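Local coordinates for uncharacterized protein (PDB 4K61) that is of unknown function but belongs to the PepSY-like family of putative beta-lactamase-inhibitor-like proteins, at residues F91-G103 with Y111-R123. Numbering follows the deposited sequence. Where two conformers were deposited one is given.
Sequences FPKWQSIVAVEVG and YQILFTPTGEIIR
Strands 97-103 and 110-115 form an antiparallel beta hairpin within the sheet of this PepSY-like protein. Three hydrogen-bonded pairs hold it: Val98 with Phe115, Val100 with Ile113 and Val102 with Tyr111. Each pair is joined by two backbone hydrogen bonds. The straightest runs from Val100 N to Ile113 O, 2.8 Å long with an N-H...O angle of 174°.

The valines, Ile113, Tyr111 and Phe115 share one face of the sheet. Val100 CG2 meets the Phe115 ring obliquely, 3.8 Å from CE1. The same ring turns its edge to Val98 O, which lies in the ring plane. Val102 CG2 sits between the backbone N and the carbonyl carbon (CG1 at chi1 -63°). There it touches both Tyr111 CB at 3.8 Å and Ile113 CD1 at 3.9 Å. Helix 67-75 packs on this face through Val69 and Phe73.

Ala99, Leu114, Glu101 and Gln112 lie on the other face. Leu114 CD2 reaches Ala99 CB at 3.6 Å, and its CB meets Ile97 CG2. Phe139 of helix 136-139 also touches Ile97 and Leu114, so each face carries a helix in this protein. A water links Glu101 OE1 to Gln112 NE2, which is also hydrogen-bonded to Pro133 O; Gln112 OE1 accepts a hydrogen bond from Arg125 NH2.

Beyond the paired strands, Pro117 CD lies 3.3 Å from Ser96 O and also meets Gln95 CD, the side-chain amide carbon. The extended Gln95 chain brings NE2 to 3.5 Å from Thr116 CG2. A second water bridges Gln95 OE1 and Thr118 OG1. The type I turn 116-119 then leads toward edge strand 121-126. Strands 97-103, 110-115 and 121-126 thus lie side by side in chain order, as in a beta meander.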
loop_
_atom_site.group_PDB
_atom_site.type_symbol
_atom_site.label_atom_id
_atom_site.label_comp_id
_atom_site.label_asym_id
_atom_site.label_seq_id
_atom_site.Cartn_x
_atom_site.Cartn_y
_atom_site.Cartn_z
ATOM N N PHE A 91 7.423 -6.166 0.646
ATOM C CA PHE A 91 7.524 -7.294 -0.296
ATOM C C PHE A 91 8.446 -8.344 0.284
ATOM O O PHE A 91 9.351 -8.026 1.061
ATOM C CB PHE A 91 8.144 -6.856 -1.618
ATOM C CG PHE A 91 7.492 -5.690 -2.266
ATOM C CD1 PHE A 91 6.330 -5.837 -2.994
ATOM C CD2 PHE A 91 8.074 -4.431 -2.179
ATOM C CE1 PHE A 91 5.746 -4.760 -3.616
ATOM C CE2 PHE A 91 7.502 -3.356 -2.797
ATOM C CZ PHE A 91 6.334 -3.501 -3.511
ATOM N N PRO A 92 8.272 -9.617 -0.144
ATOM C CA PRO A 92 9.107 -10.644 0.429
ATOM C C PRO A 92 10.556 -10.535 -0.014
ATOM O O PRO A 92 11.439 -10.862 0.762
ATOM C CB PRO A 92 8.461 -11.952 -0.052
ATOM C CG PRO A 92 7.605 -11.570 -1.204
ATOM C CD PRO A 92 7.163 -10.166 -0.939
ATOM N N LYS A 93 10.802 -10.042 -1.229
ATOM C CA LYS A 93 12.166 -10.027 -1.773
ATOM C C LYS A 93 12.655 -8.696 -2.340
ATOM O O LYS A 93 13.747 -8.633 -2.874
ATOM C CB LYS A 93 12.290 -11.094 -2.865
ATOM C CG LYS A 93 11.972 -12.496 -2.370
ATOM C CD LYS A 93 12.122 -13.538 -3.467
ATOM C CE LYS A 93 11.614 -14.891 -3.001
ATOM N NZ LYS A 93 11.942 -15.949 -4.005
ATOM N N TRP A 94 11.853 -7.648 -2.251
ATOM C CA TRP A 94 12.255 -6.334 -2.767
ATOM C C TRP A 94 12.263 -5.313 -1.661
ATOM O O TRP A 94 11.659 -5.534 -0.609
ATOM C CB TRP A 94 11.284 -5.860 -3.817
ATOM C CG TRP A 94 10.969 -6.861 -4.880
ATOM C CD1 TRP A 94 11.753 -7.905 -5.324
ATOM C CD2 TRP A 94 9.803 -6.873 -5.694
ATOM N NE1 TRP A 94 11.111 -8.570 -6.329
ATOM C CE2 TRP A 94 9.914 -7.965 -6.575
ATOM C CE3 TRP A 94 8.661 -6.097 -5.738
ATOM C CZ2 TRP A 94 8.932 -8.267 -7.515
ATOM C CZ3 TRP A 94 7.686 -6.395 -6.659
ATOM C CH2 TRP A 94 7.821 -7.474 -7.538
ATOM N N GLN A 95 12.918 -4.178 -1.918
ATOM C CA GLN A 95 12.953 -3.055 -0.957
ATOM C C GLN A 95 11.565 -2.478 -0.725
ATOM O O GLN A 95 10.721 -2.392 -1.634
ATOM C CB GLN A 95 13.890 -1.914 -1.424
ATOM C CG GLN A 95 14.136 -0.830 -0.370
ATOM C CD GLN A 95 15.263 0.116 -0.760
ATOM O OE1 GLN A 95 16.278 0.183 -0.100
ATOM N NE2 GLN A 95 15.073 0.858 -1.843
ATOM N N SER A 96 11.334 -2.043 0.505
ATOM C CA SER A 96 10.058 -1.404 0.839
ATOM C C SER A 96 9.927 -0.017 0.175
ATOM O O SER A 96 10.900 0.618 -0.232
ATOM C CB SER A 96 9.912 -1.254 2.348
ATOM O OG SER A 96 9.888 -2.537 2.951
ATOM N N ILE A 97 8.696 0.444 0.100
ATOM C CA ILE A 97 8.347 1.709 -0.557
ATOM C C ILE A 97 7.391 2.476 0.325
ATOM O O ILE A 97 6.457 1.876 0.889
ATOM C CB ILE A 97 7.683 1.440 -1.927
ATOM C CG1 ILE A 97 8.694 0.839 -2.899
ATOM C CG2 ILE A 97 7.059 2.714 -2.497
ATOM C CD1 ILE A 97 8.026 0.321 -4.168
ATOM N N VAL A 98 7.580 3.803 0.442
ATOM C CA VAL A 98 6.541 4.672 0.986
ATOM C C VAL A 98 5.757 5.269 -0.193
ATOM O O VAL A 98 6.331 5.987 -1.016
ATOM C CB VAL A 98 7.077 5.833 1.840
ATOM C CG1 VAL A 98 5.939 6.618 2.470
ATOM C CG2 VAL A 98 8.004 5.328 2.926
ATOM N N ALA A 99 4.468 4.962 -0.278
ATOM C CA ALA A 99 3.635 5.472 -1.350
ATOM C C ALA A 99 2.805 6.632 -0.797
ATOM O O ALA A 99 2.045 6.487 0.195
ATOM C CB ALA A 99 2.741 4.393 -1.905
ATOM N N VAL A 100 2.980 7.803 -1.397
ATOM C CA VAL A 100 2.257 8.999 -0.943
ATOM C C VAL A 100 1.316 9.465 -2.047
ATOM O O VAL A 100 1.730 9.610 -3.196
ATOM C CB VAL A 100 3.220 10.143 -0.624
ATOM C CG1 VAL A 100 2.427 11.361 -0.221
ATOM C CG2 VAL A 100 4.196 9.713 0.454
ATOM N N GLU A 101 0.045 9.681 -1.705
ATOM C CA GLU A 101 -0.906 10.242 -2.664
ATOM C C GLU A 101 -1.259 11.658 -2.259
ATOM O O GLU A 101 -1.602 11.898 -1.094
ATOM C CB GLU A 101 -2.176 9.407 -2.795
ATOM C CG GLU A 101 -3.013 9.902 -3.967
ATOM C CD GLU A 101 -4.030 8.889 -4.488
ATOM O OE1 GLU A 101 -3.815 7.665 -4.309
ATOM O OE2 GLU A 101 -5.014 9.326 -5.139
ATOM N N VAL A 102 -1.171 12.582 -3.220
ATOM C CA VAL A 102 -1.537 13.974 -2.981
ATOM C C VAL A 102 -2.628 14.431 -3.935
ATOM O O VAL A 102 -2.636 14.016 -5.101
ATOM C CB VAL A 102 -0.342 14.921 -3.121
ATOM C CG1 VAL A 102 0.701 14.602 -2.074
ATOM C CG2 VAL A 102 0.284 14.853 -4.508
ATOM N N GLY A 103 -3.484 15.326 -3.445
ATOM C CA GLY A 103 -4.476 16.029 -4.251
ATOM C C GLY A 103 -3.984 17.467 -4.359
ATOM O O GLY A 103 -3.527 18.036 -3.379
ATOM N N TYR A 111 -1.737 12.749 -7.585
ATOM C CA TYR A 111 -0.439 12.138 -7.896
ATOM C C TYR A 111 -0.087 11.102 -6.857
ATOM O O TYR A 111 -0.420 11.255 -5.659
ATOM C CB TYR A 111 0.696 13.170 -7.945
ATOM C CG TYR A 111 0.533 14.216 -9.007
ATOM C CD1 TYR A 111 0.798 13.920 -10.348
ATOM C CD2 TYR A 111 0.105 15.490 -8.697
ATOM C CE1 TYR A 111 0.620 14.866 -11.354
ATOM C CE2 TYR A 111 -0.056 16.454 -9.693
ATOM C CZ TYR A 111 0.204 16.133 -11.016
ATOM O OH TYR A 111 0.037 17.080 -11.990
ATOM N N GLN A 112 0.548 10.036 -7.309
ATOM C CA GLN A 112 1.123 9.053 -6.432
ATOM C C GLN A 112 2.638 9.079 -6.585
ATOM O O GLN A 112 3.166 8.910 -7.709
ATOM C CB GLN A 112 0.603 7.681 -6.749
ATOM C CG GLN A 112 1.208 6.576 -5.882
ATOM C CD GLN A 112 0.868 5.207 -6.454
ATOM O OE1 GLN A 112 1.470 4.749 -7.448
ATOM N NE2 GLN A 112 -0.083 4.553 -5.827
ATOM N N ILE A 113 3.328 9.238 -5.471
ATOM C CA ILE A 113 4.793 9.317 -5.467
ATOM C C ILE A 113 5.341 8.166 -4.625
ATOM O O ILE A 113 4.919 7.962 -3.469
ATOM C CB ILE A 113 5.256 10.682 -4.875
ATOM C CG1 ILE A 113 4.531 11.873 -5.533
ATOM C CG2 ILE A 113 6.756 10.850 -5.048
ATOM C CD1 ILE A 113 3.396 12.434 -4.709
ATOM N N LEU A 114 6.295 7.427 -5.198
ATOM C CA LEU A 114 6.920 6.280 -4.547
ATOM C C LEU A 114 8.326 6.663 -4.112
ATOM O O LEU A 114 9.111 7.114 -4.915
ATOM C CB LEU A 114 6.946 5.093 -5.468
ATOM C CG LEU A 114 5.624 4.684 -6.100
ATOM C CD1 LEU A 114 5.843 3.408 -6.912
ATOM C CD2 LEU A 114 4.530 4.498 -5.056
ATOM N N PHE A 115 8.570 6.530 -2.805
ATOM C CA PHE A 115 9.836 6.831 -2.197
ATOM C C PHE A 115 10.489 5.550 -1.672
ATOM O O PHE A 115 9.800 4.672 -1.122
ATOM C CB PHE A 115 9.638 7.732 -0.985
ATOM C CG PHE A 115 9.109 9.094 -1.290
ATOM C CD1 PHE A 115 7.746 9.337 -1.338
ATOM C CD2 PHE A 115 9.987 10.156 -1.495
ATOM C CE1 PHE A 115 7.268 10.623 -1.557
ATOM C CE2 PHE A 115 9.521 11.416 -1.758
ATOM C CZ PHE A 115 8.165 11.666 -1.781
ATOM N N THR A 116 11.810 5.456 -1.761
ATOM C CA THR A 116 12.534 4.470 -0.980
ATOM C C THR A 116 12.503 4.911 0.498
ATOM O O THR A 116 12.188 6.069 0.796
ATOM C CB THR A 116 14.012 4.373 -1.399
ATOM O OG1 THR A 116 14.675 5.605 -1.110
ATOM C CG2 THR A 116 14.118 4.085 -2.880
ATOM N N PRO A 117 12.852 3.999 1.413
ATOM C CA PRO A 117 12.818 4.391 2.827
ATOM C C PRO A 117 13.820 5.496 3.178
ATOM O O PRO A 117 13.672 6.146 4.215
ATOM C CB PRO A 117 13.137 3.076 3.552
ATOM C CG PRO A 117 12.713 2.001 2.597
ATOM C CD PRO A 117 13.113 2.558 1.260
ATOM N N THR A 118 14.824 5.721 2.333
ATOM C CA THR A 118 15.781 6.812 2.538
ATOM C C THR A 118 15.414 8.080 1.760
ATOM O O THR A 118 16.196 9.008 1.689
ATOM C CB THR A 118 17.226 6.372 2.177
ATOM O OG1 THR A 118 17.265 5.774 0.875
ATOM C CG2 THR A 118 17.753 5.370 3.198
ATOM N N GLY A 119 14.240 8.109 1.151
ATOM C CA GLY A 119 13.697 9.328 0.542
ATOM C C GLY A 119 13.995 9.602 -0.912
ATOM O O GLY A 119 13.649 10.675 -1.430
ATOM N N GLU A 120 14.557 8.629 -1.621
ATOM C CA GLU A 120 14.752 8.828 -3.041
ATOM C C GLU A 120 13.420 8.575 -3.740
ATOM O O GLU A 120 12.733 7.617 -3.430
ATOM C CB GLU A 120 15.836 7.915 -3.563
ATOM C CG GLU A 120 17.218 8.358 -3.073
ATOM C CD GLU A 120 17.586 7.789 -1.724
ATOM O OE1 GLU A 120 17.113 6.679 -1.403
ATOM O OE2 GLU A 120 18.400 8.437 -1.001
ATOM N N ILE A 121 13.069 9.443 -4.677
ATOM C CA ILE A 121 11.866 9.239 -5.457
ATOM C C ILE A 121 12.168 8.269 -6.576
ATOM O O ILE A 121 13.020 8.557 -7.402
ATOM C CB ILE A 121 11.358 10.544 -6.042
ATOM C CG1 ILE A 121 10.916 11.472 -4.897
ATOM C CG2 ILE A 121 10.169 10.280 -6.968
ATOM C CD1 ILE A 121 10.616 12.872 -5.348
ATOM N N ILE A 122 11.436 7.154 -6.645
ATOM C CA ILE A 122 11.656 6.178 -7.684
ATOM C C ILE A 122 10.622 6.257 -8.822
ATOM O O ILE A 122 10.899 5.849 -9.936
ATOM C CB ILE A 122 11.793 4.750 -7.122
ATOM C CG1 ILE A 122 10.578 4.333 -6.337
ATOM C CG2 ILE A 122 13.020 4.672 -6.193
ATOM C CD1 ILE A 122 10.769 3.020 -5.584
ATOM N N ARG A 123 9.463 6.854 -8.545
ATOM C CA ARG A 123 8.421 6.979 -9.561
ATOM C C ARG A 123 7.371 7.977 -9.063
ATOM O O ARG A 123 7.130 8.113 -7.849
ATOM C CB ARG A 123 7.771 5.624 -9.794
ATOM C CG ARG A 123 6.972 5.502 -11.077
ATOM C CD ARG A 123 6.439 4.093 -11.206
ATOM N NE ARG A 123 6.100 3.746 -12.563
ATOM C CZ ARG A 123 5.598 2.575 -12.944
ATOM N NH1 ARG A 123 5.348 1.622 -12.035
ATOM N NH2 ARG A 123 5.337 2.360 -14.230
HETATM O O HOH W 1 16.631 3.023 0.790
HETATM O O HOH W 2 -1.295 5.976 -3.657
#